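Side-chain contacts in SusD superfamily protein (Bacteroides fragilis NCTC 9343, PDB 3NQP), which probably binds sugars at the bacterial outer membrane for uptake: residues H42-T45 and F46-R50; Q451-W454 and D455-R458; G68-L72 and Q73-E77; K444-I447 and Q448-Q451. All blocks are in the same frame, centred on the assembly; numbering follows the deposited sequence.

Contact 1: residues H42-T45 and F46-R50; sequences HTIT and FGELR
The Phe46 ring lies against backbone of the preceding helical turn. Its CD2 sits 4.1 Å from His42 CA, and its CD1 sits 4.0 Å from Thr45 C; both atoms approach it obliquely. CG of Phe46 stands anti to its own carbonyl carbon (chi1 -70°), which sets the ring beside His42 CA and Thr45 C; CB touches His42 O. Beyond the two segments, Asp130 and Ile134 of helix 110-135 pack on this ring. The His42 imidazole meets the rings of Phe126 and Phe379, and its ND1 is hydrogen-bonded to Asp130.

The segments lie on and just past helix 39-48, with turns of the wider pi type. Ile44 O receives two backbone N-H groups. Glu48 N, 3.1 Å from Ile44 O, is tilted from the carbonyl plane. Leu49 N, also 3.1 Å from Ile44 O, lies nearly in line with the C=O bond (164°). Alongside, Ile44 CG2 and Leu49 CD2 pack at 4.0 Å, their chains crossing at a slant. Glu48 CG lies 3.6 Å from Thr43 O, and a bend at chi2 (-77°) then turns the carboxylate. A water bridges three backbone groups: it donates to Thr45 O and Phe46 O and accepts from Arg50 N, 3.0 Å away.

The Glu48 carboxylate is buried but has partners on both oxygens. OE1 bonds Tyr319 OH, and OE2 bonds Gly450 N. Both are neutral donors, and Arg53 adds a long, weak ion pair; this setting would probably favour a charged carboxylate.

Contact 2: residues Q451-W454 and D455-R458; sequences QRWW and DLRR
Asp455, whose carboxylate lies against Gln451, presents OD1 to several nitrogens. Arg458 grips this one oxygen end-on with NH1 and NH2, in a salt bridge. NH2 is 2.9 Å from Asp455 OD1 and meets it from above the carboxylate plane. NH1 is 3.2 Å from Asp455 OD1 and uses the anti lone pair. OD1 lies in the guanidinium plane in both cases. Lys442 NZ also pairs with OD1 and bonds Gln451 OE1; Glu391 is a second partner of Arg458 NH2. This buried charge network would favour an ionised aspartate. Asp455 OD2 meets Gln451 CB at 3.6 Å.

Residues 452 to 458 make up the whole of a short helix in the SusD-family region, with Gln451 just ahead of it. Asp455 N bonds Gln451 O at 2.8 Å, and Leu456 and Arg457 follow with bonds to Arg452 O and Trp453 O. The bond from Arg458 N to Trp454 O is weak.

Arg457 runs over one face of Trp453. Its CG stands 4.1 Å from the centroid of the Trp453 five-membered ring, a CH-pi contact. The bend at chi2 (-82°) lays Arg457 CD on Trp453 CZ2 at 3.6 Å, and the one at chi3 (-44°) turns the guanidinium, its plane 50° from the ring. NH1 ends at the edge of the Trp454 ring. A water in the Trp453 plane accepts from NE1 and, weakly, from Arg457 NH1. Trp453 CD1 rests over a face of Trp454, offset toward the rim. Elsewhere on the helix, Leu456 CD2 lies over a face of the Arg452 guanidinium, which is salt-bridged to Asp443.

Contact 3: residues G68-L72 and Q73-E77; sequences GDIIL and QNFDE
Asn74 and Asp69 are joined twice, once through backbone and once through side chains. Among the backbone bonds, Asn74 N gives to Asp69 O at 2.8 Å, in the carbonyl plane. Gln73 N gives to Ile70 O at 3.0 Å, from well above that carbonyl's plane. With the positive phi of Gln73 (64°), these two bonds form a Schellman motif that ends helix 68-71.

The side-chain bond is nearly straight (174°). Asn74 ND2 lies 3.0 Å from Asp69 OD1 and meets it on the anti side, slightly out of the carboxylate plane. The two side chains cross at about a right angle. A water links Ile71 O with Gln73 NE2, at 3.2 Å from each.

The apolar pair is Ile70 and Phe75, with Ile70 CG2 meeting Phe75 CZ at 4.1 Å. Leu72 and Asn74 make a carbon-to-oxygen van der Waals contact. Leu72 CB lies 3.8 Å from Asn74 OD1, the two side chains running side by side in one direction.

The motif turns the chain out of the short helix into the loop before helix 89-102. Arg50, just beyond helix 39-48, packs on Ile70 and Phe75 and bonds Gln73 OE1, while the Trp494 ring meets Phe75.

Contact 4: residues K444-I447 and Q448-Q451; sequences KEFI and QEGQ
Glu449 runs back beside Phe446, ending at the edge of its ring. Its CB lies 3.4 Å from Phe446 O. CG, anti to its own carbonyl carbon (chi1 -77°), passes Ile447 O at 4.0 Å. The chain stays extended, which brings CD into the plane of the Phe446 ring, 3.8 Å from CD1. The carboxylate is turned 60° from the ring. OE1 ends 3.3 Å from Glu445 O; both are acceptors, and Lys360 NZ bonds to each of them. Arg381 also pairs with OE1, so the carboxylate is probably ionised.

Glu445 CG covers one face of the Phe446 ring, 3.7 Å above its centre. Gln451 CG packs on Phe446 CB at 3.9 Å.

A type II beta turn runs from Phe446 to Glu449, with Gln448 at positive phi (73°). It is closed by Glu449 N bonding Phe446 O at 3.0 Å. A water also donates to Phe446 O and accepts from Gln451 N, 2.9 Å away.

The turn connects helix 431-445 to helix 452-458. Strand 377-381 lies against it through Arg381 and Ile378, and helix 251-255 touches Glu449 through Phe255.

Contact 1 meets each of the other three. Gly47 O lies 3.0 Å from Trp453 N, probably a hydrogen bond to contact 2, and Arg50 CB packs on Trp453 CE3 at 3.4 Å. Arg50 NE reaches Gln73 OE1 of contact 3 at 2.8 Å. The tie to contact 4 is a probable hydrogen bond, 2.9 Å between Glu48 OE2 and Gly450 N. Contacts 2 and 4 share Gln451, where the turn passes into the next helix; their centres are 11 Å apart. Contacts 3 and 4 are farthest apart, about 21 Å between centres. The end of helix 39-48 thus ties the N-terminal part of the chain to its C-terminal SusD-family region.

Contact 1: residues H42-T45 and F46-R50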
loop_
_atom_site.group_PDB
_atom_site.type_symbol
_atom_site.label_atom_id
_atom_site.label_comp_id
_atom_site.label_asym_id
_atom_site.label_seq_id
_atom_site.Cartn_x
_atom_site.Cartn_y
_atom_site.Cartn_z
ATOM N N HIS A 42 -2.218 5.735 4.309
ATOM C CA HIS A 42 -1.332 4.576 4.330
ATOM C C HIS A 42 -0.988 4.121 2.897
ATOM O O HIS A 42 0.187 3.881 2.550
ATOM C CB HIS A 42 -1.944 3.432 5.140
ATOM C CG HIS A 42 -1.260 2.129 4.926
ATOM N ND1 HIS A 42 -0.057 1.819 5.515
ATOM C CD2 HIS A 42 -1.585 1.064 4.150
ATOM C CE1 HIS A 42 0.332 0.615 5.118
ATOM N NE2 HIS A 42 -0.572 0.143 4.270
ATOM N N THR A 43 -2.020 3.997 2.068
ATOM C CA THR A 43 -1.898 3.403 0.767
ATOM C C THR A 43 -1.474 4.463 -0.253
ATOM O O THR A 43 -0.468 4.285 -0.978
ATOM C CB THR A 43 -3.228 2.744 0.355
ATOM O OG1 THR A 43 -3.454 1.588 1.186
ATOM C CG2 THR A 43 -3.248 2.378 -1.124
ATOM N N ILE A 44 -2.187 5.570 -0.289
ATOM C CA ILE A 44 -1.945 6.579 -1.356
ATOM C C ILE A 44 -0.831 7.560 -0.910
ATOM O O ILE A 44 0.228 7.612 -1.524
ATOM C CB ILE A 44 -3.175 7.344 -1.759
ATOM C CG1 ILE A 44 -4.323 6.399 -2.209
ATOM C CG2 ILE A 44 -2.824 8.366 -2.853
ATOM C CD1 ILE A 44 -4.096 5.568 -3.478
ATOM N N THR A 45 -1.031 8.326 0.150
ATOM C CA THR A 45 -0.038 9.355 0.523
ATOM C C THR A 45 1.357 8.780 0.759
ATOM O O THR A 45 2.318 9.252 0.158
ATOM C CB THR A 45 -0.511 10.222 1.714
ATOM O OG1 THR A 45 -1.884 10.547 1.476
ATOM C CG2 THR A 45 0.353 11.505 1.865
ATOM N N PHE A 46 1.430 7.736 1.570
ATOM C CA PHE A 46 2.695 7.115 1.961
ATOM C C PHE A 46 3.188 6.086 0.896
ATOM O O PHE A 46 4.341 6.095 0.507
ATOM C CB PHE A 46 2.524 6.385 3.272
ATOM C CG PHE A 46 2.320 7.253 4.483
ATOM C CD1 PHE A 46 2.671 8.606 4.515
ATOM C CD2 PHE A 46 1.886 6.673 5.656
ATOM C CE1 PHE A 46 2.520 9.356 5.700
ATOM C CE2 PHE A 46 1.756 7.430 6.857
ATOM C CZ PHE A 46 2.046 8.775 6.856
ATOM N N GLY A 47 2.291 5.240 0.400
ATOM C CA GLY A 47 2.683 4.110 -0.434
ATOM C C GLY A 47 2.876 4.429 -1.900
ATOM O O GLY A 47 3.713 3.796 -2.545
ATOM N N GLU A 48 2.079 5.352 -2.451
ATOM C CA GLU A 48 2.065 5.565 -3.932
ATOM C C GLU A 48 2.736 6.850 -4.391
ATOM O O GLU A 48 3.487 6.845 -5.357
ATOM C CB GLU A 48 0.626 5.680 -4.476
ATOM C CG GLU A 48 -0.164 4.476 -4.511
ATOM C CD GLU A 48 0.157 3.520 -5.627
ATOM O OE1 GLU A 48 0.601 3.903 -6.734
ATOM O OE2 GLU A 48 -0.129 2.353 -5.384
ATOM N N LEU A 49 2.412 7.973 -3.737
ATOM C CA LEU A 49 2.671 9.271 -4.386
ATOM C C LEU A 49 4.117 9.595 -4.722
ATOM O O LEU A 49 4.371 10.265 -5.712
ATOM C CB LEU A 49 2.058 10.428 -3.611
ATOM C CG LEU A 49 0.525 10.551 -3.532
ATOM C CD1 LEU A 49 0.189 11.818 -2.724
ATOM C CD2 LEU A 49 -0.216 10.518 -4.912
ATOM N N ARG A 50 5.055 9.202 -3.874
ATOM C CA ARG A 50 6.480 9.475 -4.132
ATOM C C ARG A 50 7.104 8.479 -5.116
ATOM O O ARG A 50 8.309 8.536 -5.371
ATOM C CB ARG A 50 7.260 9.460 -2.814
ATOM C CG ARG A 50 6.916 10.610 -1.905
ATOM C CD ARG A 50 7.879 10.649 -0.693
ATOM N NE ARG A 50 9.201 11.107 -1.133
ATOM C CZ ARG A 50 10.256 11.363 -0.375
ATOM N NH1 ARG A 50 10.238 11.178 0.935
ATOM N NH2 ARG A 50 11.362 11.807 -0.957
HETATM O O HOH W 1 4.611 8.348 -1.048
#

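Contact 2: residues Q451-W454 and D455-R458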
loop_
_atom_site.group_PDB
_atom_site.type_symbol
_atom_site.label_atom_id
_atom_site.label_comp_id
_atom_site.label_asym_id
_atom_site.label_seq_id
_atom_site.Cartn_x
_atom_site.Cartn_y
_atom_site.Cartn_z
ATOM N N GLN A 451 2.427 0.253 -2.822
ATOM C CA GLN A 451 3.711 -0.410 -2.717
ATOM C C GLN A 451 4.956 0.334 -3.266
ATOM O O GLN A 451 6.087 0.153 -2.738
ATOM C CB GLN A 451 3.635 -1.758 -3.406
ATOM C CG GLN A 451 2.562 -2.708 -2.853
ATOM C CD GLN A 451 2.803 -3.086 -1.429
ATOM O OE1 GLN A 451 3.835 -3.673 -1.078
ATOM N NE2 GLN A 451 1.856 -2.714 -0.561
ATOM N N ARG A 452 4.780 1.098 -4.336
ATOM C CA ARG A 452 5.948 1.507 -5.098
ATOM C C ARG A 452 6.965 2.347 -4.317
ATOM O O ARG A 452 8.190 2.145 -4.457
ATOM C CB ARG A 452 5.604 2.220 -6.404
ATOM C CG ARG A 452 6.868 2.344 -7.284
ATOM C CD ARG A 452 6.554 2.745 -8.734
ATOM N NE ARG A 452 7.441 2.034 -9.634
ATOM C CZ ARG A 452 8.564 2.487 -10.169
ATOM N NH1 ARG A 452 8.955 3.752 -10.032
ATOM N NH2 ARG A 452 9.261 1.668 -10.936
ATOM N N TRP A 453 6.500 3.257 -3.488
ATOM C CA TRP A 453 7.468 4.077 -2.717
ATOM C C TRP A 453 8.281 3.143 -1.847
ATOM O O TRP A 453 9.502 3.275 -1.746
ATOM C CB TRP A 453 6.778 5.155 -1.853
ATOM C CG TRP A 453 7.770 5.912 -0.919
ATOM C CD1 TRP A 453 7.709 5.978 0.407
ATOM C CD2 TRP A 453 8.948 6.631 -1.316
ATOM N NE1 TRP A 453 8.785 6.691 0.911
ATOM C CE2 TRP A 453 9.547 7.125 -0.139
ATOM C CE3 TRP A 453 9.533 6.931 -2.547
ATOM C CZ2 TRP A 453 10.697 7.867 -0.159
ATOM C CZ3 TRP A 453 10.685 7.671 -2.562
ATOM C CH2 TRP A 453 11.244 8.143 -1.373
ATOM N N TRP A 454 7.594 2.186 -1.205
ATOM C CA TRP A 454 8.300 1.243 -0.319
ATOM C C TRP A 454 9.298 0.366 -1.114
ATOM O O TRP A 454 10.461 0.177 -0.708
ATOM C CB TRP A 454 7.310 0.417 0.500
ATOM C CG TRP A 454 6.338 1.249 1.329
ATOM C CD1 TRP A 454 5.008 1.023 1.500
ATOM C CD2 TRP A 454 6.663 2.365 2.161
ATOM N NE1 TRP A 454 4.478 1.964 2.369
ATOM C CE2 TRP A 454 5.484 2.791 2.779
ATOM C CE3 TRP A 454 7.846 3.047 2.440
ATOM C CZ2 TRP A 454 5.449 3.871 3.645
ATOM C CZ3 TRP A 454 7.798 4.141 3.302
ATOM C CH2 TRP A 454 6.613 4.528 3.880
ATOM N N ASP A 455 8.849 -0.126 -2.255
ATOM C CA ASP A 455 9.701 -0.926 -3.154
ATOM C C ASP A 455 10.981 -0.178 -3.571
ATOM O O ASP A 455 12.048 -0.794 -3.602
ATOM C CB ASP A 455 8.906 -1.356 -4.389
ATOM C CG ASP A 455 7.753 -2.300 -4.052
ATOM O OD1 ASP A 455 7.737 -2.911 -2.968
ATOM O OD2 ASP A 455 6.819 -2.422 -4.881
ATOM N N LEU A 456 10.854 1.138 -3.858
ATOM C CA LEU A 456 11.991 1.971 -4.234
ATOM C C LEU A 456 12.951 2.202 -3.090
ATOM O O LEU A 456 14.174 2.269 -3.309
ATOM C CB LEU A 456 11.547 3.324 -4.782
ATOM C CG LEU A 456 10.791 3.249 -6.120
ATOM C CD1 LEU A 456 10.097 4.636 -6.349
ATOM C CD2 LEU A 456 11.740 2.900 -7.301
ATOM N N ARG A 457 12.427 2.324 -1.875
ATOM C CA ARG A 457 13.289 2.451 -0.690
ATOM C C ARG A 457 14.046 1.146 -0.399
ATOM O O ARG A 457 15.184 1.173 0.039
ATOM C CB ARG A 457 12.462 2.777 0.572
ATOM C CG ARG A 457 11.901 4.195 0.643
ATOM C CD ARG A 457 12.852 5.251 1.122
ATOM N NE ARG A 457 13.669 4.865 2.290
ATOM C CZ ARG A 457 13.264 4.821 3.546
ATOM N NH1 ARG A 457 12.040 5.121 3.868
ATOM N NH2 ARG A 457 14.104 4.460 4.490
ATOM N N ARG A 458 13.407 0.015 -0.672
ATOM C CA ARG A 458 13.821 -1.265 -0.131
ATOM C C ARG A 458 14.627 -2.090 -1.095
ATOM O O ARG A 458 15.645 -2.659 -0.718
ATOM C CB ARG A 458 12.594 -2.057 0.310
ATOM C CG ARG A 458 12.860 -3.324 1.156
ATOM C CD ARG A 458 11.598 -4.195 1.281
ATOM N NE ARG A 458 11.138 -4.621 -0.019
ATOM C CZ ARG A 458 10.092 -4.115 -0.697
ATOM N NH1 ARG A 458 9.291 -3.155 -0.195
ATOM N NH2 ARG A 458 9.863 -4.556 -1.913
HETATM O O HOH W 2 9.883 7.412 3.446
#

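Contact 3: residues G68-L72 and Q73-E77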
loop_
_atom_site.group_PDB
_atom_site.type_symbol
_atom_site.label_atom_id
_atom_site.label_comp_id
_atom_site.label_asym_id
_atom_site.label_seq_id
_atom_site.Cartn_x
_atom_site.Cartn_y
_atom_site.Cartn_z
ATOM N N GLY A 68 1.038 17.913 -5.210
ATOM C CA GLY A 68 2.125 17.991 -6.232
ATOM C C GLY A 68 3.514 18.030 -5.595
ATOM O O GLY A 68 4.476 17.466 -6.127
ATOM N N ASP A 69 3.651 18.694 -4.455
ATOM C CA ASP A 69 4.955 18.711 -3.771
ATOM C C ASP A 69 5.456 17.311 -3.349
ATOM O O ASP A 69 6.671 17.028 -3.444
ATOM C CB ASP A 69 4.942 19.619 -2.554
ATOM C CG ASP A 69 4.906 21.106 -2.924
ATOM O OD1 ASP A 69 5.623 21.556 -3.852
ATOM O OD2 ASP A 69 4.154 21.820 -2.241
ATOM N N ILE A 70 4.567 16.466 -2.844
ATOM C CA ILE A 70 4.965 15.065 -2.502
ATOM C C ILE A 70 5.475 14.353 -3.764
ATOM O O ILE A 70 6.549 13.734 -3.774
ATOM C CB ILE A 70 3.813 14.224 -1.839
ATOM C CG1 ILE A 70 3.377 14.827 -0.501
ATOM C CG2 ILE A 70 4.255 12.736 -1.580
ATOM C CD1 ILE A 70 2.208 14.147 0.145
ATOM N N ILE A 71 4.702 14.475 -4.834
ATOM C CA ILE A 71 4.979 13.823 -6.088
ATOM C C ILE A 71 6.327 14.271 -6.636
ATOM O O ILE A 71 7.072 13.444 -7.126
ATOM C CB ILE A 71 3.853 14.087 -7.107
ATOM C CG1 ILE A 71 2.575 13.363 -6.670
ATOM C CG2 ILE A 71 4.343 13.664 -8.502
ATOM C CD1 ILE A 71 1.256 13.885 -7.237
ATOM N N LEU A 72 6.645 15.572 -6.503
ATOM C CA LEU A 72 7.883 16.167 -6.986
ATOM C C LEU A 72 9.055 15.959 -6.027
ATOM O O LEU A 72 10.158 16.406 -6.287
ATOM C CB LEU A 72 7.691 17.676 -7.280
ATOM C CG LEU A 72 6.751 17.996 -8.468
ATOM C CD1 LEU A 72 6.304 19.472 -8.519
ATOM C CD2 LEU A 72 7.399 17.548 -9.801
ATOM N N GLN A 73 8.833 15.282 -4.916
ATOM C CA GLN A 73 9.890 15.119 -3.934
ATOM C C GLN A 73 10.347 16.460 -3.300
ATOM O O GLN A 73 11.472 16.548 -2.817
ATOM C CB GLN A 73 11.117 14.376 -4.518
ATOM C CG GLN A 73 10.777 13.210 -5.510
ATOM C CD GLN A 73 10.142 12.010 -4.854
ATOM O OE1 GLN A 73 10.292 11.828 -3.654
ATOM N NE2 GLN A 73 9.442 11.167 -5.645
ATOM N N ASN A 74 9.464 17.468 -3.294
ATOM C CA ASN A 74 9.752 18.778 -2.745
ATOM C C ASN A 74 9.434 18.680 -1.266
ATOM O O ASN A 74 8.256 18.777 -0.881
ATOM C CB ASN A 74 8.841 19.886 -3.300
ATOM C CG ASN A 74 9.074 20.205 -4.757
ATOM O OD1 ASN A 74 10.103 19.837 -5.356
ATOM N ND2 ASN A 74 8.105 20.934 -5.344
ATOM N N PHE A 75 10.473 18.454 -0.462
ATOM C CA PHE A 75 10.318 18.241 0.960
ATOM C C PHE A 75 11.284 19.108 1.736
ATOM O O PHE A 75 12.475 19.111 1.440
ATOM C CB PHE A 75 10.605 16.793 1.310
ATOM C CG PHE A 75 9.420 15.867 1.107
ATOM C CD1 PHE A 75 8.397 15.814 2.053
ATOM C CD2 PHE A 75 9.331 15.059 0.004
ATOM C CE1 PHE A 75 7.331 14.975 1.898
ATOM C CE2 PHE A 75 8.225 14.222 -0.171
ATOM C CZ PHE A 75 7.243 14.177 0.776
ATOM N N ASP A 76 10.746 19.833 2.711
ATOM C CA ASP A 76 11.542 20.599 3.694
ATOM C C ASP A 76 10.605 20.984 4.845
ATOM O O ASP A 76 9.436 20.556 4.881
ATOM C CB ASP A 76 12.200 21.817 3.012
ATOM C CG ASP A 76 11.193 22.744 2.349
ATOM O OD1 ASP A 76 10.106 22.972 2.926
ATOM O OD2 ASP A 76 11.482 23.263 1.246
ATOM N N GLU A 77 11.069 21.809 5.783
ATOM C CA GLU A 77 10.259 22.124 6.955
ATOM C C GLU A 77 8.967 22.935 6.691
ATOM O O GLU A 77 8.159 23.077 7.598
ATOM C CB GLU A 77 11.089 22.821 8.033
ATOM C CG GLU A 77 11.461 24.231 7.682
ATOM C CD GLU A 77 12.186 24.971 8.815
ATOM O OE1 GLU A 77 12.449 24.412 9.913
ATOM O OE2 GLU A 77 12.455 26.157 8.587
HETATM O O HOH W 3 9.382 11.938 -8.723
#

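Contact 4: residues K444-I447 and Q448-Q451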
loop_
_atom_site.group_PDB
_atom_site.type_symbol
_atom_site.label_atom_id
_atom_site.label_comp_id
_atom_site.label_asym_id
_atom_site.label_seq_id
_atom_site.Cartn_x
_atom_site.Cartn_y
_atom_site.Cartn_z
ATOM N N LYS A 444 2.933 -3.355 -11.942
ATOM C CA LYS A 444 1.727 -3.732 -12.659
ATOM C C LYS A 444 0.606 -4.286 -11.781
ATOM O O LYS A 444 -0.589 -4.006 -12.036
ATOM C CB LYS A 444 2.047 -4.751 -13.715
ATOM C CG LYS A 444 2.812 -4.225 -14.890
ATOM C CD LYS A 444 3.180 -5.413 -15.786
ATOM C CE LYS A 444 4.159 -4.976 -16.829
ATOM N NZ LYS A 444 4.393 -6.041 -17.813
ATOM N N GLU A 445 0.983 -5.095 -10.780
ATOM C CA GLU A 445 0.015 -5.845 -9.971
ATOM C C GLU A 445 -0.699 -4.928 -8.962
ATOM O O GLU A 445 -1.890 -5.113 -8.666
ATOM C CB GLU A 445 0.713 -6.999 -9.240
ATOM C CG GLU A 445 -0.146 -7.967 -8.445
ATOM C CD GLU A 445 -1.126 -8.767 -9.317
ATOM O OE1 GLU A 445 -0.903 -8.892 -10.529
ATOM O OE2 GLU A 445 -2.109 -9.260 -8.776
ATOM N N PHE A 446 0.037 -3.957 -8.442
ATOM C CA PHE A 446 -0.379 -3.194 -7.265
ATOM C C PHE A 446 -0.583 -1.673 -7.476
ATOM O O PHE A 446 -0.402 -0.862 -6.573
ATOM C CB PHE A 446 0.630 -3.417 -6.165
ATOM C CG PHE A 446 0.722 -4.802 -5.715
ATOM C CD1 PHE A 446 -0.365 -5.423 -5.105
ATOM C CD2 PHE A 446 1.895 -5.538 -5.886
ATOM C CE1 PHE A 446 -0.282 -6.738 -4.707
ATOM C CE2 PHE A 446 1.969 -6.847 -5.463
ATOM C CZ PHE A 446 0.871 -7.444 -4.881
ATOM N N ILE A 447 -0.998 -1.309 -8.666
ATOM C CA ILE A 447 -1.459 0.055 -8.937
ATOM C C ILE A 447 -2.557 0.415 -7.937
ATOM O O ILE A 447 -3.543 -0.302 -7.795
ATOM C CB ILE A 447 -1.933 0.211 -10.404
ATOM C CG1 ILE A 447 -0.705 0.171 -11.346
ATOM C CG2 ILE A 447 -2.688 1.561 -10.602
ATOM C CD1 ILE A 447 -1.013 0.201 -12.808
ATOM N N GLN A 448 -2.331 1.512 -7.212
ATOM C CA GLN A 448 -3.280 2.063 -6.283
ATOM C C GLN A 448 -3.394 1.213 -5.008
ATOM O O GLN A 448 -4.385 1.303 -4.323
ATOM C CB GLN A 448 -4.655 2.251 -6.933
ATOM C CG GLN A 448 -5.472 3.349 -6.298
ATOM C CD GLN A 448 -6.847 3.454 -6.895
ATOM O OE1 GLN A 448 -7.654 2.534 -6.771
ATOM N NE2 GLN A 448 -7.139 4.609 -7.513
ATOM N N GLU A 449 -2.363 0.401 -4.741
ATOM C CA GLU A 449 -2.295 -0.510 -3.585
ATOM C C GLU A 449 -1.025 -0.271 -2.743
ATOM O O GLU A 449 -0.689 -1.065 -1.872
ATOM C CB GLU A 449 -2.415 -1.956 -4.054
ATOM C CG GLU A 449 -3.809 -2.400 -4.415
ATOM C CD GLU A 449 -3.826 -3.849 -4.791
ATOM O OE1 GLU A 449 -3.532 -4.140 -6.002
ATOM O OE2 GLU A 449 -4.092 -4.695 -3.878
ATOM N N GLY A 450 -0.379 0.876 -2.943
ATOM C CA GLY A 450 0.500 1.445 -1.922
ATOM C C GLY A 450 1.867 0.789 -1.745
ATOM O O GLY A 450 2.405 0.757 -0.630
ATOM N N GLN A 451 2.427 0.253 -2.822
ATOM C CA GLN A 451 3.711 -0.410 -2.717
ATOM C C GLN A 451 4.956 0.334 -3.266
ATOM O O GLN A 451 6.087 0.153 -2.738
ATOM C CB GLN A 451 3.635 -1.758 -3.406
ATOM C CG GLN A 451 2.562 -2.708 -2.853
ATOM C CD GLN A 451 2.803 -3.086 -1.429
ATOM O OE1 GLN A 451 3.835 -3.673 -1.078
ATOM N NE2 GLN A 451 1.856 -2.714 -0.561
HETATM O O HOH W 4 1.996 0.773 -5.655
#